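Local coordinates for transcription termination factor FttA (Methanosarcina mazei, PDB 2XR1), which probably terminates transcription by zinc-dependent cleavage of nascent RNA at the polymerase exit channel and degrades the released transcript from its 5' end, at residues His328-His340 with Leu363-Glu375. Numbering follows the deposited sequence.
With ZN (zinc ion), chain E.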
ATOM      1  N   HIS B 328       9.325 -17.362 -18.767  1.00 26.27           N
ATOM      2  CA  HIS B 328      10.209 -18.517 -18.910  1.00 26.51           C
ATOM      3  C   HIS B 328       9.494 -19.758 -18.381  1.00 26.04           C
ATOM      4  O   HIS B 328       8.574 -19.661 -17.599  1.00 24.71           O
ATOM      5  CB  HIS B 328      11.500 -18.335 -18.131  1.00 26.21           C
ATOM      6  CG  HIS B 328      12.319 -17.140 -18.523  1.00 28.57           C
ATOM      7  ND1 HIS B 328      13.422 -17.228 -19.352  1.00 32.82           N
ATOM      8  CD2 HIS B 328      12.273 -15.854 -18.101  1.00 29.62           C
ATOM      9  CE1 HIS B 328      13.987 -16.038 -19.462  1.00 34.15           C
ATOM     10  NE2 HIS B 328      13.306 -15.185 -18.714  1.00 32.26           N
ATOM     11  N   ASN B 329       9.968 -20.938 -18.765  1.00 27.44           N
ATOM     12  CA  ASN B 329       9.345 -22.163 -18.335  1.00 27.55           C
ATOM     13  C   ASN B 329       9.322 -22.327 -16.810  1.00 26.44           C
ATOM     14  O   ASN B 329      10.325 -22.151 -16.148  1.00 26.24           O
ATOM     15  CB  ASN B 329      10.050 -23.360 -18.938  1.00 28.97           C
ATOM     16  CG  ASN B 329       9.383 -24.680 -18.539  1.00 30.55           C
ATOM     17  OD1 ASN B 329       8.315 -25.005 -19.025  1.00 29.69           O
ATOM     18  ND2 ASN B 329      10.029 -25.445 -17.654  1.00 33.11           N
ATOM     19  N   ALA B 330       8.172 -22.678 -16.252  1.00 25.85           N
ATOM     20  CA  ALA B 330       8.074 -22.844 -14.783  1.00 25.07           C
ATOM     21  C   ALA B 330       8.075 -24.309 -14.403  1.00 26.15           C
ATOM     22  O   ALA B 330       8.368 -24.628 -13.276  1.00 26.91           O
ATOM     23  CB  ALA B 330       6.828 -22.179 -14.229  1.00 23.05           C
ATOM     24  N   GLY B 331       7.686 -25.189 -15.329  1.00 27.15           N
ATOM     25  CA  GLY B 331       7.641 -26.622 -15.079  1.00 27.98           C
ATOM     26  C   GLY B 331       6.456 -27.104 -14.266  1.00 28.36           C
ATOM     27  O   GLY B 331       6.437 -28.250 -13.837  1.00 30.37           O
ATOM     28  N   HIS B 332       5.434 -26.269 -14.070  1.00 27.53           N
ATOM     29  CA  HIS B 332       4.337 -26.591 -13.157  1.00 27.16           C
ATOM     30  C   HIS B 332       3.187 -27.222 -13.935  1.00 27.92           C
ATOM     31  O   HIS B 332       2.804 -28.339 -13.664  1.00 30.32           O
ATOM     32  CB  HIS B 332       3.924 -25.305 -12.452  1.00 26.24           C
ATOM     33  CG  HIS B 332       2.719 -25.420 -11.568  1.00 26.88           C
ATOM     34  ND1 HIS B 332       2.679 -26.234 -10.461  1.00 27.34           N
ATOM     35  CD2 HIS B 332       1.544 -24.748 -11.584  1.00 26.66           C
ATOM     36  CE1 HIS B 332       1.525 -26.064  -9.835  1.00 28.59           C
ATOM     37  NE2 HIS B 332       0.817 -25.167 -10.497  1.00 27.30           N
ATOM     38  N   ILE B 333       2.610 -26.492 -14.884  1.00 26.98           N
ATOM     39  CA  ILE B 333       1.595 -27.035 -15.768  1.00 26.95           C
ATOM     40  C   ILE B 333       1.843 -26.452 -17.128  1.00 26.92           C
ATOM     41  O   ILE B 333       2.673 -25.568 -17.258  1.00 26.69           O
ATOM     42  CB  ILE B 333       0.151 -26.747 -15.345  1.00 26.46           C
ATOM     43  CG1 ILE B 333      -0.162 -25.262 -15.327  1.00 24.93           C
ATOM     44  CG2 ILE B 333      -0.144 -27.367 -14.070  1.00 25.03           C
ATOM     45  CD1 ILE B 333      -1.705 -24.930 -15.139  1.00 21.33           C
ATOM     46  N   LEU B 334       1.137 -26.977 -18.118  1.00 27.31           N
ATOM     47  CA  LEU B 334       1.254 -26.561 -19.484  1.00 27.15           C
ATOM     48  C   LEU B 334       1.153 -25.097 -19.564  1.00 25.80           C
ATOM     49  O   LEU B 334       0.113 -24.549 -19.306  1.00 26.77           O
ATOM     50  CB  LEU B 334       0.141 -27.195 -20.348  1.00 28.43           C
ATOM     51  CG  LEU B 334       0.191 -26.925 -21.852  1.00 28.15           C
ATOM     52  CD1 LEU B 334       1.461 -27.490 -22.507  1.00 26.05           C
ATOM     53  CD2 LEU B 334      -1.067 -27.469 -22.498  1.00 29.98           C
ATOM     54  N   GLY B 335       2.244 -24.452 -19.938  1.00 25.55           N
ATOM     55  CA  GLY B 335       2.241 -23.009 -20.207  1.00 24.69           C
ATOM     56  C   GLY B 335       2.602 -22.187 -19.015  1.00 22.78           C
ATOM     57  O   GLY B 335       2.597 -20.972 -19.118  1.00 22.35           O
ATOM     58  N   SER B 336       2.901 -22.833 -17.892  1.00 22.54           N
ATOM     59  CA  SER B 336       3.230 -22.107 -16.647  1.00 21.74           C
ATOM     60  C   SER B 336       4.479 -21.272 -16.847  1.00 21.99           C
ATOM     61  O   SER B 336       5.438 -21.680 -17.479  1.00 22.59           O
ATOM     62  CB  SER B 336       3.406 -23.046 -15.444  1.00 21.69           C
ATOM     63  OG  SER B 336       4.550 -23.927 -15.531  1.00 21.01           O
ATOM     64  N   ALA B 337       4.473 -20.076 -16.329  1.00 22.84           N
ATOM     65  CA  ALA B 337       5.586 -19.184 -16.595  1.00 23.84           C
ATOM     66  C   ALA B 337       6.163 -18.657 -15.318  1.00 23.55           C
ATOM     67  O   ALA B 337       5.528 -18.606 -14.293  1.00 23.83           O
ATOM     68  CB  ALA B 337       5.181 -18.049 -17.515  1.00 23.62           C
ATOM     69  N   ILE B 338       7.423 -18.355 -15.408  1.00 24.63           N
ATOM     70  CA  ILE B 338       8.140 -17.564 -14.449  1.00 25.14           C
ATOM     71  C   ILE B 338       8.202 -16.177 -15.093  1.00 24.54           C
ATOM     72  O   ILE B 338       8.503 -16.019 -16.252  1.00 25.76           O
ATOM     73  CB  ILE B 338       9.565 -18.167 -14.250  1.00 26.15           C
ATOM     74  CG1 ILE B 338       9.451 -19.395 -13.342  1.00 28.02           C
ATOM     75  CG2 ILE B 338      10.475 -17.138 -13.650  1.00 25.98           C
ATOM     76  CD1 ILE B 338      10.671 -20.154 -13.310  1.00 32.01           C
ATOM     77  N   SER B 339       7.944 -15.159 -14.328  1.00 24.37           N
ATOM     78  CA  SER B 339       7.791 -13.845 -14.881  1.00 24.12           C
ATOM     79  C   SER B 339       8.944 -12.970 -14.477  1.00 23.50           C
ATOM     80  O   SER B 339       9.103 -12.693 -13.318  1.00 24.25           O
ATOM     81  CB  SER B 339       6.477 -13.311 -14.395  1.00 23.73           C
ATOM     82  OG  SER B 339       5.475 -14.203 -14.895  1.00 25.28           O
ATOM     83  N   HIS B 340       9.762 -12.586 -15.436  1.00 22.66           N
ATOM     84  CA  HIS B 340      10.846 -11.666 -15.193  1.00 23.22           C
ATOM     85  C   HIS B 340      10.481 -10.231 -15.639  1.00 23.51           C
ATOM     86  O   HIS B 340      10.095 -10.006 -16.795  1.00 24.00           O
ATOM     87  CB  HIS B 340      12.086 -12.170 -15.949  1.00 23.85           C
ATOM     88  CG  HIS B 340      13.293 -11.318 -15.787  1.00 23.64           C
ATOM     89  ND1 HIS B 340      13.539 -10.225 -16.583  1.00 24.84           N
ATOM     90  CD2 HIS B 340      14.333 -11.401 -14.929  1.00 25.43           C
ATOM     91  CE1 HIS B 340      14.671  -9.659 -16.206  1.00 27.95           C
ATOM     92  NE2 HIS B 340      15.171 -10.348 -15.196  1.00 26.29           N
ATOM     93  N   LEU B 363       6.260 -34.423 -18.249  1.00 41.08           N
ATOM     94  CA  LEU B 363       5.662 -33.492 -19.210  1.00 39.91           C
ATOM     95  C   LEU B 363       6.546 -32.286 -19.535  1.00 37.92           C
ATOM     96  O   LEU B 363       6.577 -31.820 -20.681  1.00 38.47           O
ATOM     97  CB  LEU B 363       4.314 -32.963 -18.700  1.00 39.04           C
ATOM     98  CG  LEU B 363       3.070 -33.856 -18.697  1.00 41.16           C
ATOM     99  CD1 LEU B 363       1.987 -33.112 -17.971  1.00 41.83           C
ATOM    100  CD2 LEU B 363       2.604 -34.154 -20.082  1.00 43.85           C
ATOM    101  N   PHE B 364       7.245 -31.771 -18.539  1.00 35.91           N
ATOM    102  CA  PHE B 364       7.893 -30.464 -18.664  1.00 34.33           C
ATOM    103  C   PHE B 364       9.382 -30.448 -18.311  1.00 34.36           C
ATOM    104  O   PHE B 364       9.916 -31.420 -17.771  1.00 35.36           O
ATOM    105  CB  PHE B 364       7.185 -29.487 -17.765  1.00 32.43           C
ATOM    106  CG  PHE B 364       5.697 -29.481 -17.939  1.00 32.40           C
ATOM    107  CD1 PHE B 364       5.125 -29.087 -19.160  1.00 30.01           C
ATOM    108  CD2 PHE B 364       4.853 -29.838 -16.868  1.00 30.66           C
ATOM    109  CE1 PHE B 364       3.748 -29.058 -19.303  1.00 30.60           C
ATOM    110  CE2 PHE B 364       3.470 -29.828 -17.022  1.00 30.60           C
ATOM    111  CZ  PHE B 364       2.918 -29.431 -18.232  1.00 30.97           C
ATOM    112  N   ASP B 365      10.047 -29.359 -18.673  1.00 33.70           N
ATOM    113  CA  ASP B 365      11.452 -29.160 -18.323  1.00 34.52           C
ATOM    114  C   ASP B 365      11.478 -28.416 -16.993  1.00 32.57           C
ATOM    115  O   ASP B 365      10.469 -27.884 -16.568  1.00 30.89           O
ATOM    116  CB  ASP B 365      12.174 -28.343 -19.386  1.00 35.05           C
ATOM    117  CG  ASP B 365      12.217 -29.030 -20.745  1.00 39.95           C
ATOM    118  OD1 ASP B 365      12.836 -30.139 -20.878  1.00 44.62           O
ATOM    119  OD2 ASP B 365      11.633 -28.422 -21.706  1.00 43.77           O
ATOM    120  N   PRO B 366      12.640 -28.380 -16.336  1.00 32.88           N
ATOM    121  CA  PRO B 366      12.709 -27.720 -15.037  1.00 31.03           C
ATOM    122  C   PRO B 366      12.445 -26.255 -15.129  1.00 29.36           C
ATOM    123  O   PRO B 366      12.713 -25.662 -16.155  1.00 30.09           O
ATOM    124  CB  PRO B 366      14.177 -27.920 -14.595  1.00 33.00           C
ATOM    125  CG  PRO B 366      14.805 -28.941 -15.536  1.00 33.93           C
ATOM    126  CD  PRO B 366      13.922 -29.028 -16.750  1.00 34.50           C
ATOM    127  N   ALA B 367      11.898 -25.685 -14.064  1.00 27.77           N
ATOM    128  CA  ALA B 367      11.736 -24.267 -13.932  1.00 26.15           C
ATOM    129  C   ALA B 367      13.071 -23.616 -14.263  1.00 26.23           C
ATOM    130  O   ALA B 367      14.130 -24.204 -13.989  1.00 28.91           O
ATOM    131  CB  ALA B 367      11.284 -23.940 -12.486  1.00 24.12           C
ATOM    132  N   VAL B 368      13.030 -22.425 -14.841  1.00 25.22           N
ATOM    133  CA  VAL B 368      14.232 -21.684 -15.218  1.00 25.54           C
ATOM    134  C   VAL B 368      14.645 -20.744 -14.077  1.00 25.52           C
ATOM    135  O   VAL B 368      13.823 -20.037 -13.487  1.00 24.32           O
ATOM    136  CB  VAL B 368      14.025 -20.868 -16.561  1.00 26.00           C
ATOM    137  CG1 VAL B 368      15.050 -19.681 -16.689  1.00 24.23           C
ATOM    138  CG2 VAL B 368      14.056 -21.793 -17.726  1.00 22.36           C
ATOM    139  N   ASN B 369      15.933 -20.736 -13.770  1.00 27.31           N
ATOM    140  CA  ASN B 369      16.498 -19.784 -12.823  1.00 27.11           C
ATOM    141  C   ASN B 369      17.782 -19.092 -13.310  1.00 29.06           C
ATOM    142  O   ASN B 369      18.599 -18.698 -12.502  1.00 30.97           O
ATOM    143  CB  ASN B 369      16.689 -20.456 -11.474  1.00 26.74           C
ATOM    144  CG  ASN B 369      17.692 -21.552 -11.493  1.00 28.35           C
ATOM    145  OD1 ASN B 369      18.224 -21.963 -12.561  1.00 24.02           O
ATOM    146  ND2 ASN B 369      17.995 -22.063 -10.270  1.00 29.22           N
ATOM    147  N   LYS B 370      17.946 -18.937 -14.625  1.00 30.77           N
ATOM    148  CA  LYS B 370      19.079 -18.199 -15.243  1.00 32.65           C
ATOM    149  C   LYS B 370      18.467 -16.974 -15.904  1.00 31.57           C
ATOM    150  O   LYS B 370      17.503 -17.109 -16.628  1.00 30.91           O
ATOM    151  CB  LYS B 370      19.720 -19.045 -16.312  1.00 34.26           C
ATOM    152  CG  LYS B 370      21.215 -18.876 -16.461  1.00 39.57           C
ATOM    153  N   PHE B 371      18.944 -15.784 -15.601  1.00 31.46           N
ATOM    154  CA  PHE B 371      18.353 -14.566 -16.179  1.00 31.28           C
ATOM    155  C   PHE B 371      19.472 -13.584 -16.406  1.00 32.55           C
ATOM    156  O   PHE B 371      20.487 -13.701 -15.792  1.00 33.89           O
ATOM    157  CB  PHE B 371      17.288 -13.915 -15.266  1.00 29.80           C
ATOM    158  CG  PHE B 371      16.330 -14.876 -14.639  1.00 27.55           C
ATOM    159  CD1 PHE B 371      15.237 -15.310 -15.319  1.00 26.91           C
ATOM    160  CD2 PHE B 371      16.523 -15.322 -13.336  1.00 28.17           C
ATOM    161  CE1 PHE B 371      14.318 -16.191 -14.719  1.00 26.69           C
ATOM    162  CE2 PHE B 371      15.655 -16.187 -12.746  1.00 27.12           C
ATOM    163  CZ  PHE B 371      14.526 -16.635 -13.441  1.00 25.69           C
ATOM    164  N   PRO B 372      19.298 -12.606 -17.292  1.00 33.42           N
ATOM    165  CA  PRO B 372      20.447 -11.712 -17.457  1.00 35.32           C
ATOM    166  C   PRO B 372      20.777 -11.001 -16.167  1.00 35.19           C
ATOM    167  O   PRO B 372      21.967 -10.865 -15.880  1.00 35.95           O
ATOM    168  CB  PRO B 372      19.984 -10.717 -18.540  1.00 35.69           C
ATOM    169  CG  PRO B 372      18.903 -11.445 -19.277  1.00 34.06           C
ATOM    170  CD  PRO B 372      18.212 -12.281 -18.229  1.00 32.95           C
ATOM    171  N   ARG B 373      19.718 -10.592 -15.419  1.00 33.49           N
ATOM    172  CA  ARG B 373      19.824  -9.985 -14.103  1.00 33.62           C
ATOM    173  C   ARG B 373      18.598 -10.278 -13.222  1.00 32.19           C
ATOM    174  O   ARG B 373      17.492 -10.484 -13.721  1.00 32.37           O
ATOM    175  CB  ARG B 373      20.054  -8.484 -14.249  1.00 35.36           C
ATOM    176  CG  ARG B 373      21.548  -8.113 -14.384  1.00 39.90           C
ATOM    177  CD  ARG B 373      21.853  -6.611 -14.243  1.00 45.63           C
ATOM    178  NE  ARG B 373      21.013  -5.908 -13.250  1.00 47.33           N
ATOM    179  CZ  ARG B 373      20.893  -4.577 -13.175  1.00 49.48           C
ATOM    180  NH1 ARG B 373      21.580  -3.783 -14.000  1.00 50.12           N
ATOM    181  NH2 ARG B 373      20.080  -4.032 -12.260  1.00 49.12           N
ATOM    182  N   VAL B 374      18.797 -10.382 -11.910  1.00 32.12           N
ATOM    183  CA  VAL B 374      17.695 -10.582 -10.935  1.00 30.27           C
ATOM    184  C   VAL B 374      18.089 -10.026  -9.588  1.00 30.46           C
ATOM    185  O   VAL B 374      18.945 -10.580  -8.954  1.00 31.82           O
ATOM    186  CB  VAL B 374      17.428 -12.042 -10.530  1.00 29.37           C
ATOM    187  CG1 VAL B 374      15.920 -12.233 -10.279  1.00 27.40           C
ATOM    188  CG2 VAL B 374      17.965 -12.991 -11.509  1.00 29.54           C
ATOM    189  N   GLU B 375      17.463  -8.977  -9.124  1.00 29.47           N
ATOM    190  CA  GLU B 375      17.826  -8.494  -7.834  1.00 30.21           C
ATOM    191  C   GLU B 375      16.867  -9.040  -6.777  1.00 28.71           C
ATOM    192  O   GLU B 375      17.308  -9.329  -5.676  1.00 29.55           O
ATOM    193  CB  GLU B 375      17.930  -6.981  -7.836  1.00 31.90           C
ATOM    194  CG  GLU B 375      19.236  -6.442  -8.495  1.00 34.90           C
ATOM    195  CD  GLU B 375      19.261  -6.481 -10.052  1.00 37.10           C
ATOM    196  OE1 GLU B 375      18.197  -6.270 -10.648  1.00 37.08           O
ATOM    197  OE2 GLU B 375      20.339  -6.677 -10.708  1.00 41.08           O
TER
HETATM  198 ZN    ZN E1638      -0.832 -23.867  -9.714  1.00 34.99          ZN
HETATM  199  O   HOH W   1       8.546 -27.210 -20.314  1.00 34.29           O
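Phe371 reaches from its loop to His340, His328 and Ile338, on the antiparallel strands 323-329 and 337-343. Its CB lies 3.9 Å from His340 CD2, and the two rings are slid apart, planes 21° from parallel. With CG anti to the carbonyl carbon (chi1 -44°), the ring extends toward His328: CD1 comes within 3.9 Å of His328 NE2, CE1 sits over that imidazole's face, and planes at 78° define an edge-to-face pair. CZ ends 4.1 Å from Ile338 CG2. His340 NE2 donates to Arg373 O (2.8 Å), the oxygen lying close to the ring plane, which restrains the imidazole's rotation. In this metallo-beta-lactamase fold, the loop between the two strands carries His332, whose NE2 binds zinc with His245, His247 and Asp355, while its ND1 bonds to Gly582 O. Loop 363-375 flanks that zinc-bearing connection: Phe364 directs its ring at the 331-334 backbone, with Ile333 O over one face, toward the rim, and Leu363 CB over the centre of the opposite face. Asn329 ND2 donates to Asp365 O at 2.7 Å from well above the carbonyl plane, and more weakly to Pro366 O; its OD1 accepts from a water that in turn accepts from Asp365 N. Val368 N donates to Asn329 O at 3.0 Å.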